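PDB 1GKR: L-hydantoinase from Arthrobacter aurescens, which hydrolyses cyclic amides such as 5-substituted hydantoins with two bound zinc ions, its enantioselectivity depending on the substrate. Local coordinates for residues 164-169 with 180-185; 219-224 with 235-240. One frame throughout, in Å; residues are numbered along the deposited sequence.

Interaction 1. Residues 164-169 with 180-185; sequences GELFEI and IVVHAE. With ZN (zinc ion), chain E.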
ATOM      1  N   GLY A 164     -20.414  18.075   4.152  1.00 14.70           N
ATOM      2  CA  GLY A 164     -20.457  18.753   5.436  1.00 13.75           C
ATOM      3  C   GLY A 164     -21.589  18.228   6.298  1.00 13.64           C
ATOM      4  O   GLY A 164     -21.412  17.955   7.490  1.00 12.94           O
ATOM      5  N   GLU A 165     -22.763  18.069   5.704  1.00 12.91           N
ATOM      6  CA  GLU A 165     -23.904  17.566   6.462  1.00 14.26           C
ATOM      7  C   GLU A 165     -23.623  16.128   6.876  1.00 12.80           C
ATOM      8  O   GLU A 165     -23.893  15.729   8.011  1.00 12.04           O
ATOM      9  CB  GLU A 165     -25.176  17.646   5.615  1.00 16.84           C
ATOM     10  CG  GLU A 165     -25.281  18.946   4.852  1.00 22.66           C
ATOM     11  CD  GLU A 165     -26.628  19.153   4.221  1.00 26.41           C
ATOM     12  OE1 GLU A 165     -27.553  19.563   4.948  1.00 33.26           O
ATOM     13  OE2 GLU A 165     -26.762  18.904   3.004  1.00 27.77           O
ATOM     14  N   LEU A 166     -23.077  15.354   5.940  1.00 12.17           N
ATOM     15  CA  LEU A 166     -22.733  13.966   6.208  1.00 11.63           C
ATOM     16  C   LEU A 166     -21.711  13.907   7.344  1.00 12.27           C
ATOM     17  O   LEU A 166     -21.801  13.061   8.233  1.00 11.01           O
ATOM     18  CB  LEU A 166     -22.152  13.307   4.959  1.00 10.91           C
ATOM     19  CG  LEU A 166     -21.786  11.823   5.111  1.00 10.87           C
ATOM     20  CD1 LEU A 166     -23.010  11.015   5.530  1.00  7.61           C
ATOM     21  CD2 LEU A 166     -21.239  11.308   3.807  1.00  9.91           C
ATOM     22  N   PHE A 167     -20.738  14.812   7.320  1.00 12.04           N
ATOM     23  CA  PHE A 167     -19.729  14.841   8.367  1.00 12.00           C
ATOM     24  C   PHE A 167     -20.332  15.158   9.730  1.00 13.23           C
ATOM     25  O   PHE A 167     -19.953  14.556  10.737  1.00 11.64           O
ATOM     26  CB  PHE A 167     -18.652  15.867   8.050  1.00 11.44           C
ATOM     27  CG  PHE A 167     -17.555  15.902   9.063  1.00 12.16           C
ATOM     28  CD1 PHE A 167     -16.689  14.821   9.200  1.00 14.24           C
ATOM     29  CD2 PHE A 167     -17.407  16.992   9.905  1.00 10.15           C
ATOM     30  CE1 PHE A 167     -15.688  14.823  10.165  1.00 13.13           C
ATOM     31  CE2 PHE A 167     -16.412  17.008  10.874  1.00 13.30           C
ATOM     32  CZ  PHE A 167     -15.549  15.919  11.004  1.00 14.60           C
ATOM     33  N   GLU A 168     -21.269  16.103   9.770  1.00 15.78           N
ATOM     34  CA  GLU A 168     -21.898  16.465  11.043  1.00 18.72           C
ATOM     35  C   GLU A 168     -22.719  15.298  11.574  1.00 18.79           C
ATOM     36  O   GLU A 168     -22.799  15.076  12.785  1.00 20.32           O
ATOM     37  CB  GLU A 168     -22.791  17.694  10.883  1.00 20.06           C
ATOM     38  CG  GLU A 168     -22.024  18.943  10.514  1.00 26.53           C
ATOM     39  CD  GLU A 168     -22.875  20.193  10.577  1.00 31.41           C
ATOM     40  OE1 GLU A 168     -23.986  20.204   9.984  1.00 30.52           O
ATOM     41  OE2 GLU A 168     -22.416  21.168  11.219  1.00 33.52           O
ATOM     42  N   ILE A 169     -23.329  14.550  10.657  1.00 17.34           N
ATOM     43  CA  ILE A 169     -24.130  13.401  11.040  1.00 13.17           C
ATOM     44  C   ILE A 169     -23.205  12.347  11.629  1.00 11.88           C
ATOM     45  O   ILE A 169     -23.532  11.742  12.642  1.00  8.80           O
ATOM     46  CB  ILE A 169     -24.887  12.838   9.831  1.00 14.18           C
ATOM     47  CG1 ILE A 169     -25.928  13.859   9.379  1.00 12.44           C
ATOM     48  CG2 ILE A 169     -25.530  11.495  10.176  1.00 11.12           C
ATOM     49  CD1 ILE A 169     -26.714  13.439   8.140  1.00 16.17           C
ATOM     50  N   ILE A 180     -24.288   4.307  11.569  1.00 10.54           N
ATOM     51  CA  ILE A 180     -24.748   5.074  10.422  1.00  9.14           C
ATOM     52  C   ILE A 180     -24.467   4.215   9.187  1.00 11.24           C
ATOM     53  O   ILE A 180     -23.375   3.659   9.041  1.00 14.12           O
ATOM     54  CB  ILE A 180     -24.008   6.420  10.276  1.00  7.89           C
ATOM     55  CG1 ILE A 180     -24.476   7.134   9.009  1.00  6.80           C
ATOM     56  CG2 ILE A 180     -22.524   6.200  10.189  1.00  7.98           C
ATOM     57  CD1 ILE A 180     -25.915   7.598   9.076  1.00  6.03           C
ATOM     58  N   VAL A 181     -25.461   4.059   8.326  1.00  8.07           N
ATOM     59  CA  VAL A 181     -25.261   3.296   7.108  1.00  4.90           C
ATOM     60  C   VAL A 181     -25.492   4.323   6.017  1.00  5.97           C
ATOM     61  O   VAL A 181     -26.275   5.250   6.204  1.00  7.26           O
ATOM     62  CB  VAL A 181     -26.275   2.117   6.983  1.00  4.59           C
ATOM     63  CG1 VAL A 181     -26.224   1.270   8.218  1.00  2.55           C
ATOM     64  CG2 VAL A 181     -27.680   2.621   6.769  1.00  2.26           C
ATOM     65  N   VAL A 182     -24.810   4.193   4.889  1.00  7.10           N
ATOM     66  CA  VAL A 182     -25.000   5.161   3.817  1.00  7.68           C
ATOM     67  C   VAL A 182     -25.117   4.475   2.476  1.00  8.71           C
ATOM     68  O   VAL A 182     -24.676   3.342   2.305  1.00  9.67           O
ATOM     69  CB  VAL A 182     -23.813   6.164   3.703  1.00  3.12           C
ATOM     70  CG1 VAL A 182     -23.464   6.720   5.042  1.00  5.51           C
ATOM     71  CG2 VAL A 182     -22.625   5.488   3.109  1.00  3.63           C
ATOM     72  N   HIS A 183     -25.734   5.177   1.534  1.00  8.44           N
ATOM     73  CA  HIS A 183     -25.861   4.702   0.166  1.00 10.01           C
ATOM     74  C   HIS A 183     -24.733   5.501  -0.485  1.00 12.09           C
ATOM     75  O   HIS A 183     -24.822   6.729  -0.611  1.00 12.23           O
ATOM     76  CB  HIS A 183     -27.212   5.109  -0.431  1.00  8.50           C
ATOM     77  CG  HIS A 183     -27.357   4.759  -1.880  1.00  8.46           C
ATOM     78  ND1 HIS A 183     -28.301   3.861  -2.338  1.00  3.05           N
ATOM     79  CD2 HIS A 183     -26.669   5.177  -2.972  1.00  3.65           C
ATOM     80  CE1 HIS A 183     -28.190   3.741  -3.649  1.00  6.56           C
ATOM     81  NE2 HIS A 183     -27.205   4.527  -4.060  1.00  8.60           N
ATOM     82  N   ALA A 184     -23.661   4.831  -0.880  1.00 11.42           N
ATOM     83  CA  ALA A 184     -22.549   5.573  -1.448  1.00 10.99           C
ATOM     84  C   ALA A 184     -22.405   5.618  -2.952  1.00 10.94           C
ATOM     85  O   ALA A 184     -21.937   4.666  -3.570  1.00 11.73           O
ATOM     86  CB  ALA A 184     -21.240   5.097  -0.830  1.00  8.53           C
ATOM     87  N   GLU A 185     -22.810   6.742  -3.533  1.00 12.13           N
ATOM     88  CA  GLU A 185     -22.654   6.984  -4.964  1.00 13.83           C
ATOM     89  C   GLU A 185     -22.428   8.471  -5.118  1.00 12.91           C
ATOM     90  O   GLU A 185     -22.678   9.232  -4.193  1.00 13.77           O
ATOM     91  CB  GLU A 185     -23.880   6.550  -5.758  1.00 14.99           C
ATOM     92  CG  GLU A 185     -24.008   5.045  -5.865  1.00 14.84           C
ATOM     93  CD  GLU A 185     -24.972   4.626  -6.940  1.00 14.99           C
ATOM     94  OE1 GLU A 185     -26.195   4.561  -6.667  1.00 16.38           O
ATOM     95  OE2 GLU A 185     -24.494   4.379  -8.065  1.00 11.67           O
TER
HETATM   96 ZN    ZN E1452     -29.638   2.503  -1.585  1.00 19.27          ZN

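Interaction 2. Residues 219-224 with 235-240; sequences EAIQRA and LIVLHV. With ZN (zinc ion), chain E.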
ATOM      1  N   GLU A 219     -15.674   5.993  -5.661  1.00 10.67           N
ATOM      2  CA  GLU A 219     -15.204   7.286  -5.190  1.00  9.92           C
ATOM      3  C   GLU A 219     -15.998   7.637  -3.929  1.00 10.49           C
ATOM      4  O   GLU A 219     -15.442   8.108  -2.934  1.00 10.20           O
ATOM      5  CB  GLU A 219     -15.417   8.346  -6.268  1.00 11.10           C
ATOM      6  CG  GLU A 219     -14.973   9.753  -5.887  1.00 13.93           C
ATOM      7  CD  GLU A 219     -15.952  10.462  -4.950  1.00 21.14           C
ATOM      8  OE1 GLU A 219     -17.174  10.370  -5.205  1.00 21.24           O
ATOM      9  OE2 GLU A 219     -15.509  11.121  -3.972  1.00 22.83           O
ATOM     10  N   ALA A 220     -17.304   7.394  -3.967  1.00  9.64           N
ATOM     11  CA  ALA A 220     -18.153   7.698  -2.826  1.00  9.86           C
ATOM     12  C   ALA A 220     -17.743   6.850  -1.625  1.00 12.53           C
ATOM     13  O   ALA A 220     -17.739   7.322  -0.480  1.00 12.18           O
ATOM     14  CB  ALA A 220     -19.608   7.449  -3.177  1.00  6.61           C
ATOM     15  N   ILE A 221     -17.397   5.594  -1.878  1.00 11.28           N
ATOM     16  CA  ILE A 221     -16.989   4.733  -0.785  1.00 11.76           C
ATOM     17  C   ILE A 221     -15.719   5.324  -0.165  1.00 12.45           C
ATOM     18  O   ILE A 221     -15.600   5.451   1.061  1.00 11.00           O
ATOM     19  CB  ILE A 221     -16.747   3.301  -1.291  1.00 10.08           C
ATOM     20  CG1 ILE A 221     -18.087   2.653  -1.644  1.00 11.37           C
ATOM     21  CG2 ILE A 221     -16.037   2.488  -0.240  1.00  9.27           C
ATOM     22  CD1 ILE A 221     -17.967   1.285  -2.336  1.00  7.95           C
ATOM     23  N   GLN A 222     -14.785   5.709  -1.028  1.00 14.14           N
ATOM     24  CA  GLN A 222     -13.515   6.292  -0.603  1.00 17.25           C
ATOM     25  C   GLN A 222     -13.746   7.537   0.250  1.00 15.92           C
ATOM     26  O   GLN A 222     -13.091   7.737   1.269  1.00 15.56           O
ATOM     27  CB  GLN A 222     -12.709   6.662  -1.833  1.00 22.90           C
ATOM     28  CG  GLN A 222     -11.258   6.993  -1.584  1.00 36.53           C
ATOM     29  CD  GLN A 222     -10.343   6.103  -2.430  1.00 45.65           C
ATOM     30  OE1 GLN A 222      -9.141   6.357  -2.552  1.00 50.03           O
ATOM     31  NE2 GLN A 222     -10.918   5.046  -3.019  1.00 46.40           N
ATOM     32  N   ARG A 223     -14.690   8.367  -0.185  1.00 13.43           N
ATOM     33  CA  ARG A 223     -15.040   9.596   0.513  1.00  9.52           C
ATOM     34  C   ARG A 223     -15.653   9.327   1.895  1.00  9.25           C
ATOM     35  O   ARG A 223     -15.281   9.960   2.885  1.00  9.95           O
ATOM     36  CB  ARG A 223     -16.026  10.392  -0.333  1.00  9.70           C
ATOM     37  CG  ARG A 223     -15.868  11.885  -0.193  1.00 11.67           C
ATOM     38  CD  ARG A 223     -16.994  12.634  -0.832  1.00 12.37           C
ATOM     39  NE  ARG A 223     -17.495  11.994  -2.041  1.00 14.04           N
ATOM     40  CZ  ARG A 223     -18.761  12.090  -2.432  1.00 14.10           C
ATOM     41  NH1 ARG A 223     -19.617  12.798  -1.704  1.00 13.54           N
ATOM     42  NH2 ARG A 223     -19.178  11.470  -3.527  1.00 14.03           N
ATOM     43  N   ALA A 224     -16.602   8.400   1.955  1.00  6.44           N
ATOM     44  CA  ALA A 224     -17.239   8.063   3.219  1.00  8.25           C
ATOM     45  C   ALA A 224     -16.174   7.553   4.167  1.00 10.86           C
ATOM     46  O   ALA A 224     -16.149   7.919   5.343  1.00 13.95           O
ATOM     47  CB  ALA A 224     -18.285   7.003   3.011  1.00  6.63           C
ATOM     48  N   LEU A 235     -19.632   2.653  10.837  1.00 11.69           N
ATOM     49  CA  LEU A 235     -20.178   2.881   9.515  1.00  9.34           C
ATOM     50  C   LEU A 235     -20.372   1.604   8.711  1.00 11.14           C
ATOM     51  O   LEU A 235     -19.492   0.751   8.671  1.00 14.73           O
ATOM     52  CB  LEU A 235     -19.230   3.793   8.751  1.00  8.45           C
ATOM     53  CG  LEU A 235     -19.464   3.859   7.242  1.00 10.45           C
ATOM     54  CD1 LEU A 235     -20.794   4.524   6.999  1.00 13.36           C
ATOM     55  CD2 LEU A 235     -18.362   4.647   6.553  1.00  8.33           C
ATOM     56  N   ILE A 236     -21.519   1.457   8.070  1.00  8.50           N
ATOM     57  CA  ILE A 236     -21.733   0.285   7.236  1.00  7.88           C
ATOM     58  C   ILE A 236     -22.046   0.785   5.845  1.00  8.91           C
ATOM     59  O   ILE A 236     -23.012   1.516   5.675  1.00 11.71           O
ATOM     60  CB  ILE A 236     -22.954  -0.544   7.646  1.00  7.51           C
ATOM     61  CG1 ILE A 236     -22.780  -1.123   9.041  1.00  6.52           C
ATOM     62  CG2 ILE A 236     -23.145  -1.676   6.642  1.00  7.46           C
ATOM     63  CD1 ILE A 236     -23.978  -1.943   9.486  1.00  4.92           C
ATOM     64  N   VAL A 237     -21.252   0.421   4.849  1.00  6.22           N
ATOM     65  CA  VAL A 237     -21.575   0.851   3.497  1.00  6.17           C
ATOM     66  C   VAL A 237     -22.562  -0.172   2.939  1.00  9.20           C
ATOM     67  O   VAL A 237     -22.249  -1.356   2.820  1.00 10.82           O
ATOM     68  CB  VAL A 237     -20.336   0.916   2.607  1.00  6.94           C
ATOM     69  CG1 VAL A 237     -20.735   1.313   1.188  1.00  1.90           C
ATOM     70  CG2 VAL A 237     -19.344   1.915   3.194  1.00  3.81           C
ATOM     71  N   LEU A 238     -23.765   0.298   2.618  1.00 11.29           N
ATOM     72  CA  LEU A 238     -24.844  -0.537   2.102  1.00  6.47           C
ATOM     73  C   LEU A 238     -24.609  -0.985   0.682  1.00  6.23           C
ATOM     74  O   LEU A 238     -23.835  -0.372  -0.057  1.00  2.92           O
ATOM     75  CB  LEU A 238     -26.162   0.226   2.168  1.00  6.04           C
ATOM     76  CG  LEU A 238     -26.630   0.673   3.551  1.00  3.73           C
ATOM     77  CD1 LEU A 238     -27.810   1.602   3.409  1.00  6.05           C
ATOM     78  CD2 LEU A 238     -27.004  -0.536   4.371  1.00  1.37           C
ATOM     79  N   HIS A 239     -25.298  -2.064   0.315  1.00  7.24           N
ATOM     80  CA  HIS A 239     -25.223  -2.665  -1.023  1.00  7.81           C
ATOM     81  C   HIS A 239     -24.030  -2.271  -1.883  1.00  9.58           C
ATOM     82  O   HIS A 239     -24.167  -1.432  -2.776  1.00  9.89           O
ATOM     83  CB  HIS A 239     -26.485  -2.346  -1.806  1.00  5.62           C
ATOM     84  CG  HIS A 239     -26.898  -0.915  -1.700  1.00  9.60           C
ATOM     85  ND1 HIS A 239     -25.993   0.122  -1.771  1.00 10.49           N
ATOM     86  CD2 HIS A 239     -28.114  -0.344  -1.534  1.00 11.47           C
ATOM     87  CE1 HIS A 239     -26.634   1.271  -1.656  1.00  9.78           C
ATOM     88  NE2 HIS A 239     -27.921   1.016  -1.511  1.00 14.09           N
ATOM     89  N   VAL A 240     -22.872  -2.868  -1.601  1.00  8.46           N
ATOM     90  CA  VAL A 240     -21.663  -2.632  -2.382  1.00  8.12           C
ATOM     91  C   VAL A 240     -21.759  -3.618  -3.548  1.00 10.03           C
ATOM     92  O   VAL A 240     -21.823  -4.834  -3.343  1.00  8.70           O
ATOM     93  CB  VAL A 240     -20.418  -2.911  -1.548  1.00  6.93           C
ATOM     94  CG1 VAL A 240     -19.172  -2.870  -2.428  1.00  2.33           C
ATOM     95  CG2 VAL A 240     -20.324  -1.878  -0.455  1.00  6.86           C
TER
HETATM   96 ZN    ZN E1452     -29.638   2.503  -1.585  1.00 19.27          ZN

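Interaction 1. Residues 164-169 with 180-185
The His-183 imidazole, on the C-terminal side of TIM-barrel strand 179-182, is held at two edge atoms: Glu-185 OE1 lies in its plane beside NE2, and zinc is bound by ND1 at 2.0 Å. The ring of His-239 meets it at about 75°, and these two histidines share the ion with carboxylated Lys-147. The bond from His-183 NE2 to Glu-185 OE1 is nearly straight, 2.8 Å and 170°, and uses the anti lone pair of the carboxylate; together with the zinc bond at ND1 it fixes the rotation of the imidazole. Gln-212 and Gln-216 hold OE2. The Glu-185 carboxylate would probably polarise the ring and strengthen His-183 as a zinc donor.

The strand's other side is apolar and turns to helix 163-176, one of the helices outside the barrel. Leu-166 and Ile-169, one turn apart, contact Val-182 and Ile-180. The Leu-166 side chain extends until CD1 lies 4.3 Å from Val-182 CG1. No hydrogen bond joins the two segments. On the far side of the helix, the Phe-167 ring packs against Phe-215 of the second subunit.

Ile-169 and Ile-180 cross at roughly a right angle. With CG1 of Ile-180 trans to its backbone N (chi1 177°), the branch is carried to the helix, and its CD1 reaches Ile-169 CG2 at 4.1 Å.

Interaction 2. Residues 219-224 with 235-240
An outer helix of the TIM barrel, 214-231, packs on the strand that follows it, 234-237, with Ile-221 lying against both Val-237 and Val-240. Ile-221 and Val-237 cross at about a right angle, CG1 meeting CG1 at 4.1 Å. Ile-221 then runs on along the segment, and its CD1 comes 4.3 Å from Val-240 CG1. One turn later, the Ala-224 methyl meets Leu-235: CD2 sits 4.3 Å from Ala-224 CB and also lies near the Ala-224 carbonyl oxygen. The side chains that meet are all apolar and buried, and Ile-249 of helix 243-254 touches both Ile-221 and Val-237.

The helix's polar side is held by its own salt bridge. Arg-223 grips Glu-219 side-on, NH2 to OE1 at 2.8 Å and NE to OE2 at 2.9 Å, each carboxylate oxygen accepting through its syn lone pair. The first bond lies close to the guanidinium plane, whereas the second is tilted from it. Asn-186 also bonds Glu-219 OE1, and Asp-163 pairs with Arg-223 NH1, so both charged groups have further partners. Glu-219 packs on Arg-223 of the second subunit, and Arg-223 on Glu-219 of that subunit.

Just beyond strand 234-237, His-239 binds zinc through NE2 at 2.3 Å. Its CG stands between the backbone N and carbonyl carbon (chi1 45°), and the ring is laid over Leu-238, whose CB is 3.9 Å above the plane near its centre. Glu-262 takes the backbone N-H of His-239. A hydrophobic strand face under a helix, with a metal-binding histidine past the C-terminal end of the strand, is the arrangement of the metal-dependent amidohydrolase barrel.

In the fold
Following the chain from the N terminus, the first of the four elements is helix 163-176, which turns back through a short connection into strand 179-182, where interaction 1 closes. Helices 187-199 and 205-211 intervene before helix 214-231, which returns in the same way to strand 234-237 and closes interaction 2. The two contacts therefore lie in series, neither nested nor crossed. They are joined edge to edge through the parallel pairing of their strands, with probable hydrogen bonds from Ile-236 N to Ile-180 O and from Leu-238 N to Val-182 O. Ala-220 also packs beside Ala-184. Neighbouring strands thus bring two histidines to one zinc ion, while both helices reach the second subunit of the homotetramer.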